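PDB 1WX1: nicotinate-nucleotide--dimethylbenzimidazole phosphoribosyltransferase from Thermus thermophilus HB8, which probably catalyses the transfer of phosphoribose from nicotinate mononucleotide to 5,6-dimethylbenzimidazole, giving alpha-ribazole 5'-phosphate for cobalamin biosynthesis. Local coordinates for residues L44-V50 / A155-G161; L125-P129 / R207-R211. One frame throughout, in Å; residues are numbered along the deposited sequence.

In the fold
Interaction 1 lies within the six-stranded parallel sheet, where strands 47-54 and 157-163 are neighbours in the middle of the strand order. Interaction 2 is peripheral: it ties the loop between strand 113-115 and helix 133-152 to the C-terminal part of helix 195-210. Their centres are 34 Å apart on opposite sides of the chain's centre, with nearest atoms about 16 Å apart, so the two do not touch. Along the chain the segments alternate, 44-50, 125-129, 155-161, 207-211, and all belong to the phosphoribosyltransferase domain. The first contact builds the sheet close to the predicted catalytic glutamate, E304; the second fastens a loop to a helix at the periphery, away from that site.

Interaction 1: residues L44-V50 / A155-G161; sequences LGRGAVV and ATLLAAG
T156 meets G45 and R46, ahead of strand 47-54, with its hydroxyl and its backbone together. OG1 receives the G45 N-H at 2.9 Å and donates to R46 O at 2.8 Å, approaching that oxygen from above the carbonyl plane. T156 N reaches the same R46 O, nearly in line with the C=O, so one carbonyl is gripped by two donors from a single residue. The torsion that makes this possible sets OG1 between the backbone N and the carbonyl carbon (chi1 66°), facing G45 and R46. A valine here, having no hydroxyl, would probably leave G45 N without its acceptor and R46 O with one of its two donors, the backbone N-H.

L44 lays its CD2 methyl against T156 O, while CD2 of L157 rests by the carbonyl oxygens of G45 and R46. Further along, the strands pair in parallel. A48 N binds L157 O, A48 O takes the A159 N-H at 2.9 Å, V50 N binds A159 O, and G161 N continues the ladder with a bond to V50 O at 2.8 Å. The axes approach to 4.5 Å at a crossing angle of -23°.

On one face CB of A48 meets CB of A155 at 3.5 Å, and CD1 of L158 lies by A48 and V50; helices 133-152 and 228-242 pack there. V49 and A159 share the other face, V49 CG2 4.1 Å from A159 CB, beneath helix 306-321. The D93 carboxylate pairs with R46, and R316 binds G45 O.

G161 lies near E304, the predicted proton acceptor, about 6 Å between their side-chain positions. Helices on both faces and strand order 3-2-1-4-5-6, with these two as adjacent strands 1 and 4, are characteristic of a three-layer alpha/beta/alpha, Rossmann-like core.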
loop_
_atom_site.group_PDB
_atom_site.type_symbol
_atom_site.label_atom_id
_atom_site.label_comp_id
_atom_site.label_asym_id
_atom_site.label_seq_id
_atom_site.Cartn_x
_atom_site.Cartn_y
_atom_site.Cartn_z
ATOM N N LEU A 44 -16.742 -1.620 2.731
ATOM C CA LEU A 44 -16.261 -0.272 2.987
ATOM C C LEU A 44 -16.469 0.573 1.744
ATOM O O LEU A 44 -16.564 0.056 0.632
ATOM C CB LEU A 44 -14.776 -0.286 3.348
ATOM C CG LEU A 44 -14.403 -0.871 4.712
ATOM C CD1 LEU A 44 -12.881 -0.876 4.856
ATOM C CD2 LEU A 44 -15.042 -0.045 5.823
ATOM N N GLY A 45 -16.543 1.880 1.937
ATOM C CA GLY A 45 -16.728 2.760 0.804
ATOM C C GLY A 45 -15.981 4.056 1.015
ATOM O O GLY A 45 -14.768 4.065 1.241
ATOM N N ARG A 46 -16.722 5.153 0.941
ATOM C CA ARG A 46 -16.169 6.487 1.122
ATOM C C ARG A 46 -15.420 6.606 2.442
ATOM O O ARG A 46 -15.893 6.147 3.479
ATOM C CB ARG A 46 -17.307 7.508 1.110
ATOM C CG ARG A 46 -16.872 8.949 1.310
ATOM C CD ARG A 46 -16.185 9.478 0.073
ATOM N NE ARG A 46 -16.102 10.937 0.082
ATOM C CZ ARG A 46 -15.412 11.641 -0.810
ATOM N NH1 ARG A 46 -14.751 11.015 -1.773
ATOM N NH2 ARG A 46 -15.376 12.964 -0.736
ATOM N N GLY A 47 -14.253 7.233 2.406
ATOM C CA GLY A 47 -13.499 7.418 3.629
ATOM C C GLY A 47 -13.419 8.906 3.904
ATOM O O GLY A 47 -13.857 9.713 3.080
ATOM N N ALA A 48 -12.897 9.277 5.066
ATOM C CA ALA A 48 -12.727 10.685 5.396
ATOM C C ALA A 48 -11.512 10.877 6.293
ATOM O O ALA A 48 -11.153 9.991 7.069
ATOM C CB ALA A 48 -13.986 11.243 6.093
ATOM N N VAL A 49 -10.859 12.023 6.146
ATOM C CA VAL A 49 -9.724 12.365 6.987
ATOM C C VAL A 49 -9.994 13.771 7.509
ATOM O O VAL A 49 -10.408 14.658 6.754
ATOM C CB VAL A 49 -8.363 12.341 6.211
ATOM C CG1 VAL A 49 -8.372 13.348 5.058
ATOM C CG2 VAL A 49 -7.215 12.673 7.169
ATOM N N VAL A 50 -9.822 13.953 8.814
ATOM C CA VAL A 50 -10.003 15.260 9.419
ATOM C C VAL A 50 -8.606 15.705 9.817
ATOM O O VAL A 50 -7.950 15.067 10.645
ATOM C CB VAL A 50 -10.901 15.207 10.670
ATOM C CG1 VAL A 50 -10.982 16.598 11.309
ATOM C CG2 VAL A 50 -12.299 14.725 10.284
ATOM N N ALA A 155 -18.805 9.020 5.872
ATOM C CA ALA A 155 -17.535 8.321 6.038
ATOM C C ALA A 155 -17.761 6.901 6.572
ATOM O O ALA A 155 -18.526 6.705 7.518
ATOM C CB ALA A 155 -16.628 9.101 6.988
ATOM N N THR A 156 -17.105 5.918 5.957
ATOM C CA THR A 156 -17.221 4.524 6.393
ATOM C C THR A 156 -15.930 4.079 7.083
ATOM O O THR A 156 -15.845 2.986 7.641
ATOM C CB THR A 156 -17.528 3.586 5.218
ATOM O OG1 THR A 156 -16.417 3.560 4.321
ATOM C CG2 THR A 156 -18.772 4.072 4.469
ATOM N N LEU A 157 -14.915 4.927 7.004
ATOM C CA LEU A 157 -13.642 4.697 7.682
ATOM C C LEU A 157 -13.116 6.097 7.935
ATOM O O LEU A 157 -13.316 6.997 7.117
ATOM C CB LEU A 157 -12.665 3.859 6.850
ATOM C CG LEU A 157 -12.210 4.201 5.439
ATOM C CD1 LEU A 157 -11.008 3.331 5.111
ATOM C CD2 LEU A 157 -13.333 3.962 4.442
ATOM N N LEU A 158 -12.453 6.278 9.068
ATOM C CA LEU A 158 -11.988 7.594 9.469
ATOM C C LEU A 158 -10.515 7.677 9.836
ATOM O O LEU A 158 -9.984 6.819 10.538
ATOM C CB LEU A 158 -12.836 8.051 10.659
ATOM C CG LEU A 158 -12.605 9.433 11.257
ATOM C CD1 LEU A 158 -12.986 10.498 10.234
ATOM C CD2 LEU A 158 -13.438 9.571 12.528
ATOM N N ALA A 159 -9.859 8.722 9.348
ATOM C CA ALA A 159 -8.455 8.944 9.648
ATOM C C ALA A 159 -8.312 10.362 10.177
ATOM O O ALA A 159 -9.194 11.199 9.977
ATOM C CB ALA A 159 -7.614 8.771 8.391
ATOM N N ALA A 160 -7.211 10.625 10.873
ATOM C CA ALA A 160 -6.956 11.961 11.381
ATOM C C ALA A 160 -5.645 12.407 10.756
ATOM O O ALA A 160 -4.790 11.579 10.418
ATOM C CB ALA A 160 -6.841 11.955 12.909
ATOM N N GLY A 161 -5.511 13.715 10.575
ATOM C CA GLY A 161 -4.299 14.279 10.014
ATOM C C GLY A 161 -3.863 15.422 10.914
ATOM O O GLY A 161 -4.673 15.959 11.680
#

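Interaction 2: residues L125-P129 / R207-R211. With NA (sodium ion), chain C.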
loop_
_atom_site.group_PDB
_atom_site.type_symbol
_atom_site.label_atom_id
_atom_site.label_comp_id
_atom_site.label_asym_id
_atom_site.label_seq_id
_atom_site.Cartn_x
_atom_site.Cartn_y
_atom_site.Cartn_z
ATOM N N LEU A 125 5.757 24.866 25.498
ATOM C CA LEU A 125 5.724 23.701 26.385
ATOM C C LEU A 125 7.027 23.438 27.141
ATOM O O LEU A 125 7.038 22.711 28.136
ATOM C CB LEU A 125 5.326 22.448 25.584
ATOM C CG LEU A 125 6.316 21.907 24.548
ATOM C CD1 LEU A 125 7.301 20.962 25.226
ATOM C CD2 LEU A 125 5.556 21.155 23.457
ATOM N N ALA A 126 8.129 24.014 26.668
ATOM C CA ALA A 126 9.412 23.821 27.332
ATOM C C ALA A 126 9.572 24.745 28.534
ATOM O O ALA A 126 10.449 24.531 29.378
ATOM C CB ALA A 126 10.559 24.061 26.346
ATOM N N GLN A 127 8.719 25.762 28.619
ATOM C CA GLN A 127 8.813 26.743 29.698
ATOM C C GLN A 127 7.620 26.763 30.647
ATOM O O GLN A 127 7.668 27.412 31.690
ATOM C CB GLN A 127 9.000 28.141 29.102
ATOM C CG GLN A 127 10.149 28.233 28.102
ATOM C CD GLN A 127 11.506 27.980 28.735
ATOM O OE1 GLN A 127 11.658 28.044 29.957
ATOM N NE2 GLN A 127 12.494 27.679 27.911
ATOM N N GLY A 128 6.549 26.067 30.283
ATOM C CA GLY A 128 5.369 26.044 31.132
ATOM C C GLY A 128 4.255 25.263 30.463
ATOM O O GLY A 128 4.450 24.752 29.362
ATOM N N PRO A 129 3.077 25.152 31.095
ATOM C CA PRO A 129 1.964 24.408 30.493
ATOM C C PRO A 129 1.603 24.943 29.112
ATOM O O PRO A 129 1.492 26.155 28.910
ATOM C CB PRO A 129 0.835 24.589 31.507
ATOM C CG PRO A 129 1.169 25.901 32.159
ATOM C CD PRO A 129 2.658 25.806 32.345
ATOM N N ARG A 207 11.982 19.090 29.967
ATOM C CA ARG A 207 11.438 20.173 30.780
ATOM C C ARG A 207 9.949 19.963 31.015
ATOM O O ARG A 207 9.459 20.108 32.135
ATOM C CB ARG A 207 11.653 21.522 30.086
ATOM C CG ARG A 207 13.085 21.783 29.663
ATOM C CD ARG A 207 13.817 22.714 30.602
ATOM N NE ARG A 207 13.319 24.083 30.506
ATOM C CZ ARG A 207 13.918 25.132 31.058
ATOM N NH1 ARG A 207 15.041 24.969 31.745
ATOM N NH2 ARG A 207 13.391 26.342 30.933
ATOM N N ALA A 208 9.230 19.623 29.951
ATOM C CA ALA A 208 7.792 19.402 30.045
ATOM C C ALA A 208 7.461 18.262 31.004
ATOM O O ALA A 208 6.563 18.381 31.836
ATOM C CB ALA A 208 7.220 19.106 28.657
ATOM N N LEU A 209 8.188 17.158 30.884
ATOM C CA LEU A 209 7.954 16.002 31.742
ATOM C C LEU A 209 8.184 16.373 33.203
ATOM O O LEU A 209 7.447 15.943 34.085
ATOM C CB LEU A 209 8.881 14.849 31.342
ATOM C CG LEU A 209 8.651 14.254 29.946
ATOM C CD1 LEU A 209 9.713 13.209 29.656
ATOM C CD2 LEU A 209 7.256 13.637 29.867
ATOM N N ALA A 210 9.203 17.191 33.445
ATOM C CA ALA A 210 9.531 17.623 34.800
ATOM C C ALA A 210 8.374 18.342 35.493
ATOM O O ALA A 210 8.306 18.367 36.721
ATOM C CB ALA A 210 10.765 18.522 34.776
ATOM N N ARG A 211 7.461 18.924 34.722
ATOM C CA ARG A 211 6.338 19.627 35.332
ATOM C C ARG A 211 5.227 18.680 35.783
ATOM O O ARG A 211 4.346 19.068 36.545
ATOM C CB ARG A 211 5.755 20.670 34.370
ATOM C CG ARG A 211 6.679 21.851 34.064
ATOM C CD ARG A 211 5.892 23.009 33.441
ATOM N NE ARG A 211 5.221 22.622 32.201
ATOM C CZ ARG A 211 5.833 22.452 31.032
ATOM N NH1 ARG A 211 7.143 22.645 30.929
ATOM N NH2 ARG A 211 5.139 22.068 29.962
HETATM NA NA NA C . 7.880 29.745 32.475
HETATM O O HOH W 1 9.262 24.266 32.449
HETATM O O HOH W 2 9.106 28.474 34.589
HETATM O O HOH W 3 5.653 29.025 33.832
HETATM O O HOH W 4 6.431 30.535 30.386
#
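R211 reaches across from the 207-211 segment to L125 O in the 125-129 loop. From CB its chain extends through CG to CD, which passes CA of G128 at 3.8 Å, and the bend at chi3 (-59°), with a further twist about CD-NE, turns the guanidinium across the loop backbone. NE lies beside the G128-P129 peptide and forms a salt bridge with E224. At the far end NH1 and NH2 both hold L125 O, at 2.8 and 2.7 Å, an end-on grip of one acceptor by two nitrogens; that oxygen is slightly tilted from the guanidinium plane. NH1 also donates to a water that in turn makes a weak bond to A126 O. C of G128 lies toward the rim of one face of the flat group, and A208 O, more distant, over the centre of the other.

One helical turn earlier, R207 follows a folded course. Its CB already sits 3.3 Å from A126 O, and the bends at chi2 and chi3 bring NE back to that same oxygen at 3.1 Å, in a nearly straight bond of 166°. NH2 meets OE1 of Q127 in a weak bond, with the amide and guanidinium planes 71° apart. The other end of the amide, NE2, binds E61. Between the arginines, A208 CB packs on CD1 of L125 at 3.9 Å.

Q127 O binds a sodium ion at 2.5 Å, and three waters are also bound to the ion. Two cationic side chains thus gather successive carbonyls of a loop that has no regular secondary structure, while E224 probably offsets the charge of R211; the contact is chiefly one between guanidinium groups and polar backbone, pinning the loop to the 207-211 segment.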